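Local coordinates for protein truncated hemoglobin from geobacillus stearothermophilus (Geobacillus stearothermophilus, PDB 2BKM) that binds oxygen at its heme as a truncated hemoglobin and probably serves in oxygen transport or storage, at residues R25-A28 with D32-P35; T44-K49 with T63-H68; P60-T63 with H68-L71. All blocks are in the same frame, centred on the assembly; numbering follows the deposited sequence.

Contact 1: residues R25-A28 with D32-P35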
loop_
_atom_site.group_PDB
_atom_site.type_symbol
_atom_site.label_atom_id
_atom_site.label_comp_id
_atom_site.label_asym_id
_atom_site.label_seq_id
_atom_site.Cartn_x
_atom_site.Cartn_y
_atom_site.Cartn_z
ATOM N N ARG A 25 8.229 -6.146 5.067
ATOM C CA ARG A 25 9.557 -6.758 5.005
ATOM C C ARG A 25 10.325 -6.278 3.764
ATOM O O ARG A 25 11.543 -6.074 3.812
ATOM C CB ARG A 25 9.469 -8.280 4.975
ATOM C CG ARG A 25 9.040 -8.882 6.284
ATOM C CD ARG A 25 9.310 -10.395 6.234
ATOM N NE ARG A 25 8.456 -11.083 5.263
ATOM C CZ ARG A 25 7.268 -11.590 5.576
ATOM N NH1 ARG A 25 6.535 -12.212 4.657
ATOM N NH2 ARG A 25 6.816 -11.469 6.823
ATOM N N ARG A 26 9.620 -6.106 2.639
ATOM C CA ARG A 26 10.262 -5.628 1.430
ATOM C C ARG A 26 10.641 -4.162 1.550
ATOM O O ARG A 26 11.690 -3.757 1.100
ATOM C CB ARG A 26 9.350 -5.833 0.218
ATOM C CG ARG A 26 8.988 -7.277 -0.163
ATOM C CD ARG A 26 10.116 -8.285 -0.152
ATOM N NE ARG A 26 9.593 -9.468 -0.839
ATOM C CZ ARG A 26 10.070 -9.963 -1.980
ATOM N NH1 ARG A 26 11.139 -9.439 -2.580
ATOM N NH2 ARG A 26 9.472 -11.014 -2.505
ATOM N N VAL A 27 9.756 -3.357 2.141
ATOM C CA VAL A 27 10.033 -1.955 2.309
ATOM C C VAL A 27 11.260 -1.772 3.154
ATOM O O VAL A 27 12.103 -0.947 2.824
ATOM C CB VAL A 27 8.817 -1.236 2.950
ATOM C CG1 VAL A 27 9.189 0.180 3.366
ATOM C CG2 VAL A 27 7.626 -1.209 1.959
ATOM N N ALA A 28 11.365 -2.554 4.221
ATOM C CA ALA A 28 12.503 -2.391 5.132
ATOM C C ALA A 28 13.808 -2.627 4.392
ATOM O O ALA A 28 14.831 -2.038 4.766
ATOM C CB ALA A 28 12.372 -3.335 6.317
ATOM N N ASP A 32 15.532 2.602 -1.670
ATOM C CA ASP A 32 14.843 3.833 -1.997
ATOM C C ASP A 32 13.759 4.171 -0.998
ATOM O O ASP A 32 13.244 5.306 -1.027
ATOM C CB ASP A 32 14.213 3.767 -3.373
ATOM C CG ASP A 32 15.234 3.681 -4.458
ATOM O OD1 ASP A 32 16.212 4.456 -4.379
ATOM O OD2 ASP A 32 15.076 2.841 -5.365
ATOM N N LEU A 33 13.404 3.203 -0.141
ATOM C CA LEU A 33 12.335 3.421 0.827
ATOM C C LEU A 33 12.785 3.431 2.264
ATOM O O LEU A 33 12.325 4.274 3.054
ATOM C CB LEU A 33 11.229 2.366 0.645
ATOM C CG LEU A 33 10.684 2.300 -0.777
ATOM C CD1 LEU A 33 9.680 1.184 -0.773
ATOM C CD2 LEU A 33 10.050 3.626 -1.114
ATOM N N ARG A 34 13.665 2.488 2.598
ATOM C CA ARG A 34 14.139 2.260 3.968
ATOM C C ARG A 34 14.470 3.560 4.703
ATOM O O ARG A 34 14.082 3.699 5.872
ATOM C CB ARG A 34 15.340 1.297 3.976
ATOM C CG ARG A 34 15.761 0.798 5.367
ATOM C CD ARG A 34 17.206 0.251 5.341
ATOM N NE ARG A 34 17.881 0.279 6.645
ATOM C CZ ARG A 34 17.306 0.517 7.830
ATOM N NH1 ARG A 34 16.001 0.744 7.938
ATOM N NH2 ARG A 34 18.053 0.516 8.930
ATOM N N PRO A 35 15.136 4.529 4.037
ATOM C CA PRO A 35 15.539 5.637 4.902
ATOM C C PRO A 35 14.397 6.583 5.257
ATOM O O PRO A 35 14.507 7.284 6.284
ATOM C CB PRO A 35 16.635 6.352 4.096
ATOM C CG PRO A 35 16.893 5.474 2.849
ATOM C CD PRO A 35 15.597 4.742 2.648
#

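Contact 2: residues T44-K49 with T63-H68. Unlike the reference sequence in segment 44-49: H46 (reference Arg). With HEM (protoporphyrin IX containing Fe), chain D.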
loop_
_atom_site.group_PDB
_atom_site.type_symbol
_atom_site.label_atom_id
_atom_site.label_comp_id
_atom_site.label_asym_id
_atom_site.label_seq_id
_atom_site.Cartn_x
_atom_site.Cartn_y
_atom_site.Cartn_z
ATOM N N THR A 44 3.344 1.551 11.313
ATOM C CA THR A 44 3.024 1.768 9.912
ATOM C C THR A 44 2.193 0.612 9.380
ATOM O O THR A 44 1.217 0.809 8.657
ATOM C CB THR A 44 4.320 1.825 9.104
ATOM O OG1 THR A 44 5.191 2.804 9.692
ATOM C CG2 THR A 44 4.009 2.193 7.667
ATOM N N ALA A 45 2.625 -0.600 9.705
ATOM C CA ALA A 45 1.940 -1.781 9.223
ATOM C C ALA A 45 0.536 -1.840 9.787
ATOM O O ALA A 45 -0.408 -2.195 9.070
ATOM C CB ALA A 45 2.703 -3.025 9.615
ATOM N N HIS A 46 0.369 -1.460 11.054
ATOM C CA HIS A 46 -0.950 -1.449 11.639
ATOM C C HIS A 46 -1.855 -0.504 10.863
ATOM O O HIS A 46 -2.960 -0.835 10.492
ATOM C CB HIS A 46 -0.829 -1.015 13.105
ATOM C CG HIS A 46 -2.123 -0.676 13.752
ATOM N ND1 HIS A 46 -3.101 -1.612 14.011
ATOM C CD2 HIS A 46 -2.590 0.502 14.229
ATOM C CE1 HIS A 46 -4.121 -1.023 14.613
ATOM N NE2 HIS A 46 -3.838 0.261 14.748
ATOM N N LYS A 47 -1.341 0.679 10.578
ATOM C CA LYS A 47 -2.147 1.672 9.893
ATOM C C LYS A 47 -2.466 1.229 8.486
ATOM O O LYS A 47 -3.549 1.439 8.014
ATOM C CB LYS A 47 -1.389 2.986 9.809
ATOM C CG LYS A 47 -1.300 3.738 11.129
ATOM C CD LYS A 47 -0.391 4.952 10.971
ATOM C CE LYS A 47 -0.435 5.821 12.211
ATOM N NZ LYS A 47 0.469 6.997 12.022
ATOM N N GLN A 48 -1.493 0.616 7.813
ATOM C CA GLN A 48 -1.730 0.174 6.452
ATOM C C GLN A 48 -2.731 -0.966 6.388
ATOM O O GLN A 48 -3.523 -1.042 5.461
ATOM C CB GLN A 48 -0.413 -0.289 5.846
ATOM C CG GLN A 48 -0.467 -0.561 4.339
ATOM C CD GLN A 48 -0.668 0.716 3.536
ATOM O OE1 GLN A 48 0.324 1.287 3.034
ATOM N NE2 GLN A 48 -1.902 1.192 3.434
ATOM N N LYS A 49 -2.668 -1.870 7.352
ATOM C CA LYS A 49 -3.689 -2.911 7.392
ATOM C C LYS A 49 -5.080 -2.286 7.511
ATOM O O LYS A 49 -6.022 -2.657 6.813
ATOM C CB LYS A 49 -3.437 -3.862 8.540
ATOM C CG LYS A 49 -4.498 -4.929 8.579
ATOM C CD LYS A 49 -4.161 -6.132 9.411
ATOM C CE LYS A 49 -4.800 -7.401 8.806
ATOM N NZ LYS A 49 -6.186 -7.378 8.148
ATOM N N THR A 63 -10.263 5.177 9.259
ATOM C CA THR A 63 -10.912 6.424 9.669
ATOM C C THR A 63 -11.245 6.367 11.158
ATOM O O THR A 63 -11.031 7.345 11.883
ATOM C CB THR A 63 -12.122 6.689 8.836
ATOM O OG1 THR A 63 -11.686 7.042 7.513
ATOM C CG2 THR A 63 -12.909 7.881 9.398
ATOM N N ALA A 64 -11.723 5.215 11.598
ATOM C CA ALA A 64 -12.166 5.046 12.992
ATOM C C ALA A 64 -11.047 5.398 13.945
ATOM O O ALA A 64 -11.268 6.003 14.984
ATOM C CB ALA A 64 -12.648 3.625 13.238
ATOM N N GLU A 65 -9.824 5.028 13.604
ATOM C CA GLU A 65 -8.730 5.299 14.504
ATOM C C GLU A 65 -7.949 6.558 14.193
ATOM O O GLU A 65 -7.391 7.171 15.112
ATOM C CB GLU A 65 -7.801 4.080 14.588
ATOM C CG GLU A 65 -6.733 4.210 15.655
ATOM C CD GLU A 65 -5.808 2.996 15.722
ATOM O OE1 GLU A 65 -6.266 1.867 15.459
ATOM O OE2 GLU A 65 -4.627 3.199 16.078
ATOM N N HIS A 66 -7.832 6.934 12.921
ATOM C CA HIS A 66 -6.919 8.004 12.555
ATOM C C HIS A 66 -7.581 9.180 11.849
ATOM O O HIS A 66 -6.901 10.155 11.548
ATOM C CB HIS A 66 -5.815 7.446 11.642
ATOM C CG HIS A 66 -5.207 6.191 12.165
ATOM N ND1 HIS A 66 -4.302 6.179 13.204
ATOM C CD2 HIS A 66 -5.411 4.894 11.831
ATOM C CE1 HIS A 66 -3.956 4.932 13.470
ATOM N NE2 HIS A 66 -4.628 4.133 12.658
ATOM N N GLY A 67 -8.870 9.076 11.556
ATOM C CA GLY A 67 -9.524 10.130 10.810
ATOM C C GLY A 67 -9.400 9.909 9.315
ATOM O O GLY A 67 -8.879 8.881 8.858
ATOM N N HIS A 68 -9.893 10.852 8.538
ATOM C CA HIS A 68 -9.877 10.680 7.079
ATOM C C HIS A 68 -8.455 10.406 6.589
ATOM O O HIS A 68 -7.491 10.955 7.111
ATOM C CB HIS A 68 -10.486 11.894 6.387
ATOM C CG HIS A 68 -11.985 11.973 6.521
ATOM N ND1 HIS A 68 -12.762 10.899 6.905
ATOM C CD2 HIS A 68 -12.847 12.995 6.294
ATOM C CE1 HIS A 68 -14.033 11.262 6.933
ATOM N NE2 HIS A 68 -14.112 12.530 6.562
HETATM C CHA HEM D . 2.396 6.574 5.492
HETATM C CHB HEM D . 5.791 6.487 2.080
HETATM C CHC HEM D . 2.367 5.326 -1.149
HETATM C CHD HEM D . -0.692 4.431 2.442
HETATM C C1A HEM D . 3.589 6.598 4.826
HETATM C C2A HEM D . 4.846 6.934 5.460
HETATM C C3A HEM D . 5.782 6.909 4.513
HETATM C C4A HEM D . 5.146 6.568 3.268
HETATM C CMA HEM D . 7.285 7.183 4.712
HETATM C CAA HEM D . 5.042 7.227 6.957
HETATM C CBA HEM D . 4.875 5.940 7.742
HETATM C CGA HEM D . 4.696 6.158 9.231
HETATM O O1A HEM D . 4.821 7.316 9.750
HETATM O O2A HEM D . 4.383 5.164 9.936
HETATM C C1B HEM D . 5.138 6.213 0.914
HETATM C C2B HEM D . 5.742 6.235 -0.403
HETATM C C3B HEM D . 4.788 5.947 -1.281
HETATM C C4B HEM D . 3.541 5.706 -0.594
HETATM C CMB HEM D . 7.228 6.508 -0.719
HETATM C CAB HEM D . 4.985 5.850 -2.785
HETATM C CBB HEM D . 4.025 6.173 -3.661
HETATM C C1C HEM D . 1.258 4.892 -0.455
HETATM C C2C HEM D . 0.122 4.206 -1.022
HETATM C C3C HEM D . -0.704 3.985 0.009
HETATM C C4C HEM D . -0.108 4.499 1.216
HETATM C CMC HEM D . -0.084 3.818 -2.516
HETATM C CAC HEM D . -2.053 3.248 0.033
HETATM C CBC HEM D . -2.717 2.826 -1.034
HETATM C C1D HEM D . -0.151 4.961 3.570
HETATM C C2D HEM D . -0.851 5.034 4.828
HETATM C C3D HEM D . 0.098 5.707 5.753
HETATM C C4D HEM D . 1.267 6.016 4.967
HETATM C CMD HEM D . -2.253 4.492 5.140
HETATM C CAD HEM D . -0.145 6.025 7.216
HETATM C CBD HEM D . -0.606 7.483 7.346
HETATM C CGD HEM D . -0.681 7.774 8.826
HETATM O O1D HEM D . 0.381 8.052 9.476
HETATM O O2D HEM D . -1.819 7.650 9.355
HETATM N NA HEM D . 3.818 6.387 3.483
HETATM N NB HEM D . 3.806 5.893 0.739
HETATM N NC HEM D . 1.100 5.032 0.903
HETATM N ND HEM D . 1.096 5.544 3.697
HETATM FE FE HEM D . 2.444 5.732 2.204
#

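Contact 3: residues P60-T63 with H68-L71. With HEM (protoporphyrin IX containing Fe), chain D.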
loop_
_atom_site.group_PDB
_atom_site.type_symbol
_atom_site.label_atom_id
_atom_site.label_comp_id
_atom_site.label_asym_id
_atom_site.label_seq_id
_atom_site.Cartn_x
_atom_site.Cartn_y
_atom_site.Cartn_z
ATOM N N PRO A 60 -14.476 0.497 7.786
ATOM C CA PRO A 60 -13.690 1.744 7.746
ATOM C C PRO A 60 -12.755 1.852 8.940
ATOM O O PRO A 60 -12.823 2.787 9.750
ATOM C CB PRO A 60 -14.765 2.836 7.755
ATOM C CG PRO A 60 -15.902 2.160 8.547
ATOM C CD PRO A 60 -15.886 0.732 8.200
ATOM N N LEU A 61 -11.821 0.912 9.031
ATOM C CA LEU A 61 -10.969 0.783 10.197
ATOM C C LEU A 61 -10.003 1.926 10.382
ATOM O O LEU A 61 -9.635 2.295 11.505
ATOM C CB LEU A 61 -10.176 -0.501 10.092
ATOM C CG LEU A 61 -10.988 -1.793 10.050
ATOM C CD1 LEU A 61 -10.027 -2.969 10.097
ATOM C CD2 LEU A 61 -11.977 -1.857 11.204
ATOM N N TYR A 62 -9.514 2.449 9.272
ATOM C CA TYR A 62 -8.527 3.482 9.348
ATOM C C TYR A 62 -9.141 4.788 9.852
ATOM O O TYR A 62 -8.611 5.397 10.776
ATOM C CB TYR A 62 -7.852 3.675 7.969
ATOM C CG TYR A 62 -6.809 4.774 7.999
ATOM C CD1 TYR A 62 -5.466 4.493 8.256
ATOM C CD2 TYR A 62 -7.190 6.122 7.850
ATOM C CE1 TYR A 62 -4.516 5.515 8.310
ATOM C CE2 TYR A 62 -6.234 7.146 7.907
ATOM C CZ TYR A 62 -4.921 6.840 8.126
ATOM O OH TYR A 62 -4.026 7.870 8.208
ATOM N N THR A 63 -10.263 5.177 9.259
ATOM C CA THR A 63 -10.912 6.424 9.669
ATOM C C THR A 63 -11.245 6.367 11.158
ATOM O O THR A 63 -11.031 7.345 11.883
ATOM C CB THR A 63 -12.122 6.689 8.836
ATOM O OG1 THR A 63 -11.686 7.042 7.513
ATOM C CG2 THR A 63 -12.909 7.881 9.398
ATOM N N HIS A 68 -9.893 10.852 8.538
ATOM C CA HIS A 68 -9.877 10.680 7.079
ATOM C C HIS A 68 -8.455 10.406 6.589
ATOM O O HIS A 68 -7.491 10.955 7.111
ATOM C CB HIS A 68 -10.486 11.894 6.387
ATOM C CG HIS A 68 -11.985 11.973 6.521
ATOM N ND1 HIS A 68 -12.762 10.899 6.905
ATOM C CD2 HIS A 68 -12.847 12.995 6.294
ATOM C CE1 HIS A 68 -14.033 11.262 6.933
ATOM N NE2 HIS A 68 -14.112 12.530 6.562
ATOM N N PRO A 69 -8.313 9.486 5.622
ATOM C CA PRO A 69 -6.980 9.185 5.100
ATOM C C PRO A 69 -6.199 10.402 4.601
ATOM O O PRO A 69 -5.016 10.510 4.899
ATOM C CB PRO A 69 -7.281 8.218 3.959
ATOM C CG PRO A 69 -8.586 7.528 4.365
ATOM C CD PRO A 69 -9.359 8.631 5.050
ATOM N N MET A 70 -6.855 11.300 3.878
ATOM C CA MET A 70 -6.189 12.461 3.259
ATOM C C MET A 70 -4.757 12.079 2.883
ATOM O O MET A 70 -3.767 12.735 3.275
ATOM C CB MET A 70 -6.218 13.687 4.177
ATOM C CG MET A 70 -5.583 13.515 5.515
ATOM S SD MET A 70 -5.683 15.065 6.451
ATOM C CE MET A 70 -4.290 14.860 7.575
ATOM N N LEU A 71 -4.649 11.007 2.113
ATOM C CA LEU A 71 -3.365 10.357 1.965
ATOM C C LEU A 71 -2.388 11.263 1.273
ATOM O O LEU A 71 -1.248 11.337 1.666
ATOM C CB LEU A 71 -3.487 9.079 1.157
ATOM C CG LEU A 71 -3.887 7.772 1.828
ATOM C CD1 LEU A 71 -3.562 6.714 0.781
ATOM C CD2 LEU A 71 -3.188 7.490 3.121
HETATM C CHA HEM D . 2.396 6.574 5.492
HETATM C CHB HEM D . 5.791 6.487 2.080
HETATM C CHC HEM D . 2.367 5.326 -1.149
HETATM C CHD HEM D . -0.692 4.431 2.442
HETATM C C1A HEM D . 3.589 6.598 4.826
HETATM C C2A HEM D . 4.846 6.934 5.460
HETATM C C3A HEM D . 5.782 6.909 4.513
HETATM C C4A HEM D . 5.146 6.568 3.268
HETATM C CMA HEM D . 7.285 7.183 4.712
HETATM C CAA HEM D . 5.042 7.227 6.957
HETATM C CBA HEM D . 4.875 5.940 7.742
HETATM C CGA HEM D . 4.696 6.158 9.231
HETATM O O1A HEM D . 4.821 7.316 9.750
HETATM O O2A HEM D . 4.383 5.164 9.936
HETATM C C1B HEM D . 5.138 6.213 0.914
HETATM C C2B HEM D . 5.742 6.235 -0.403
HETATM C C3B HEM D . 4.788 5.947 -1.281
HETATM C C4B HEM D . 3.541 5.706 -0.594
HETATM C CMB HEM D . 7.228 6.508 -0.719
HETATM C CAB HEM D . 4.985 5.850 -2.785
HETATM C CBB HEM D . 4.025 6.173 -3.661
HETATM C C1C HEM D . 1.258 4.892 -0.455
HETATM C C2C HEM D . 0.122 4.206 -1.022
HETATM C C3C HEM D . -0.704 3.985 0.009
HETATM C C4C HEM D . -0.108 4.499 1.216
HETATM C CMC HEM D . -0.084 3.818 -2.516
HETATM C CAC HEM D . -2.053 3.248 0.033
HETATM C CBC HEM D . -2.717 2.826 -1.034
HETATM C C1D HEM D . -0.151 4.961 3.570
HETATM C C2D HEM D . -0.851 5.034 4.828
HETATM C C3D HEM D . 0.098 5.707 5.753
HETATM C C4D HEM D . 1.267 6.016 4.967
HETATM C CMD HEM D . -2.253 4.492 5.140
HETATM C CAD HEM D . -0.145 6.025 7.216
HETATM C CBD HEM D . -0.606 7.483 7.346
HETATM C CGD HEM D . -0.681 7.774 8.826
HETATM O O1D HEM D . 0.381 8.052 9.476
HETATM O O2D HEM D . -1.819 7.650 9.355
HETATM N NA HEM D . 3.818 6.387 3.483
HETATM N NB HEM D . 3.806 5.893 0.739
HETATM N NC HEM D . 1.100 5.032 0.903
HETATM N ND HEM D . 1.096 5.544 3.697
HETATM FE FE HEM D . 2.444 5.732 2.204
#

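Contact 1: residues R25-A28 with D32-P35
V27 and L33 supply the apolar half of this contact. CG1 of V27 lies 4.0 Å from CB of L33, and CG2 of V27 faces CD1 of L33. The two side chains cross at about a right angle. V27 holds CG1 anti to its backbone N (chi1 170°), which turns this methyl onto the base of the leucine. Both residues are buried. L33 continues on to the heme and to A87 of helix 82-98, and V27 also touches F37.

The other half sets a backbone carbonyl against the aliphatic part of R34. O of A28 sits 3.0 Å from CG of R34, a tight approach, and 3.3 Å from CD of R34. The R34 chain is extended from CG to NE, which lays its methylenes past the carbonyl. The guanidinium makes a long, weak ion pair with D39. O of V27 and N of R34 are 3.8 Å apart and are not bonded.

The contact folds the chain back on the end of helix 12-29 in this globin. Its chemistry is van der Waals contact, so between the two segments fit counts rather than polar pairing. Polar ties of the turn lie elsewhere, at D32 with H30 and R84.

Contact 2: residues T44-K49 with T63-H68
K47 and H66 form the close-packed part of this contact. CG of K47 lies 3.7 Å from NE2 of H66, and CE1 of the imidazole also touches the lysine chain. K47 turns CG anti to its carbonyl carbon (chi1 -74°) and is extended from there on. This carries NZ past the imidazole to a heme propionate, where it gives a 2.8 Å hydrogen bond to O1D of the heme. Nearly one turn back, OG1 of T44 bonds to O2A of the other propionate at 2.5 Å, a short distance. Q48, a residue of the oxygen pocket, brings OE1 to 3.4 Å from CHD of the heme. Two further contacts limit the H66 ring. CG of E65 lies above one face, near the rim, and NE2 of H66 is hydrogen-bonded to OE1 of Q50.

The outer part is looser and exposed. H46, an arginine in the reference sequence, gives NE2 to OE1 of E65 at 3.0 Å, with an N-H...O angle of 153°. The bond to OE2 of E65 is weak. The carboxylate stands at the edge of the imidazole, the two planes 39° apart. OE1 of E65 also receives NE2 of Q50, so this oxygen has two donors. Beyond H66 the helix stops. G67 has positive phi, and its N still bonds to O of T63 at 2.8 Å.

The contact ties helix 42-55, the distal E helix of the globin fold, to the short helix 61-66. Helix 42-55 also packs on helix 12-29, where A45 touches V20 and Y24. K49 makes a salt bridge with E13.

Contact 3: residues P60-T63 with H68-L71
The backbones come closest at T63 and H68, whose CA atoms are 5.1 Å apart, where the chain turns back after helix 61-66. Y62 reaches from the helix to the heme. Its ring is anti to the backbone N (chi1 179°), which points it across the turn. CE2 of Y62 is 3.5 Å from CA of P69, and CD2 of Y62 is 4.0 Å from CG of P69. The tyrosine and proline side chains lie alongside, pointing opposite ways. O of H68 stands at the ring edge.

The tyrosine hydroxyl gives a very short hydrogen bond, 2.5 Å from OH of Y62 to O2D of the heme. With alanine in place of Y62, that propionate oxygen would probably lose this donor and a gap would open beside P69. Truncated hemoglobins have a 2-on-2 globin fold, and this link leads from the distal side to helix 71-75, whose H75 is in the ligand pocket. M70 is at the N-cap position of that helix. L71, its first residue, puts CD2 3.7 Å from CMD of the heme.

At the outer end, OG1 of T63 is 3.7 Å from CD of P69, and its polar partner is NE2 of Q54. CG2 of T63 packs 3.9 Å from ND1 of H68. R74 takes the carbonyl oxygens of H68 and P69.

In the fold
Contacts 2 and 3 are neighbours, with centres about 6 Å apart. They share T63 and H68, use helix 61-66, and both touch the heme. Contact 1 stands apart, its centre about 19 Å from that of contact 2 and about 23 Å from that of contact 3, yet it too approaches the heme, through L33. It belongs to the end of helix 12-29, the helix before 42-55. Contact 2 is a surface contact and is the one with hydrogen bonds between its segments. Contacts 1 and 3 are partly buried and rest on van der Waals packing. Contacts 2 and 3 also meet at one heme propionate, which both supply with a donor.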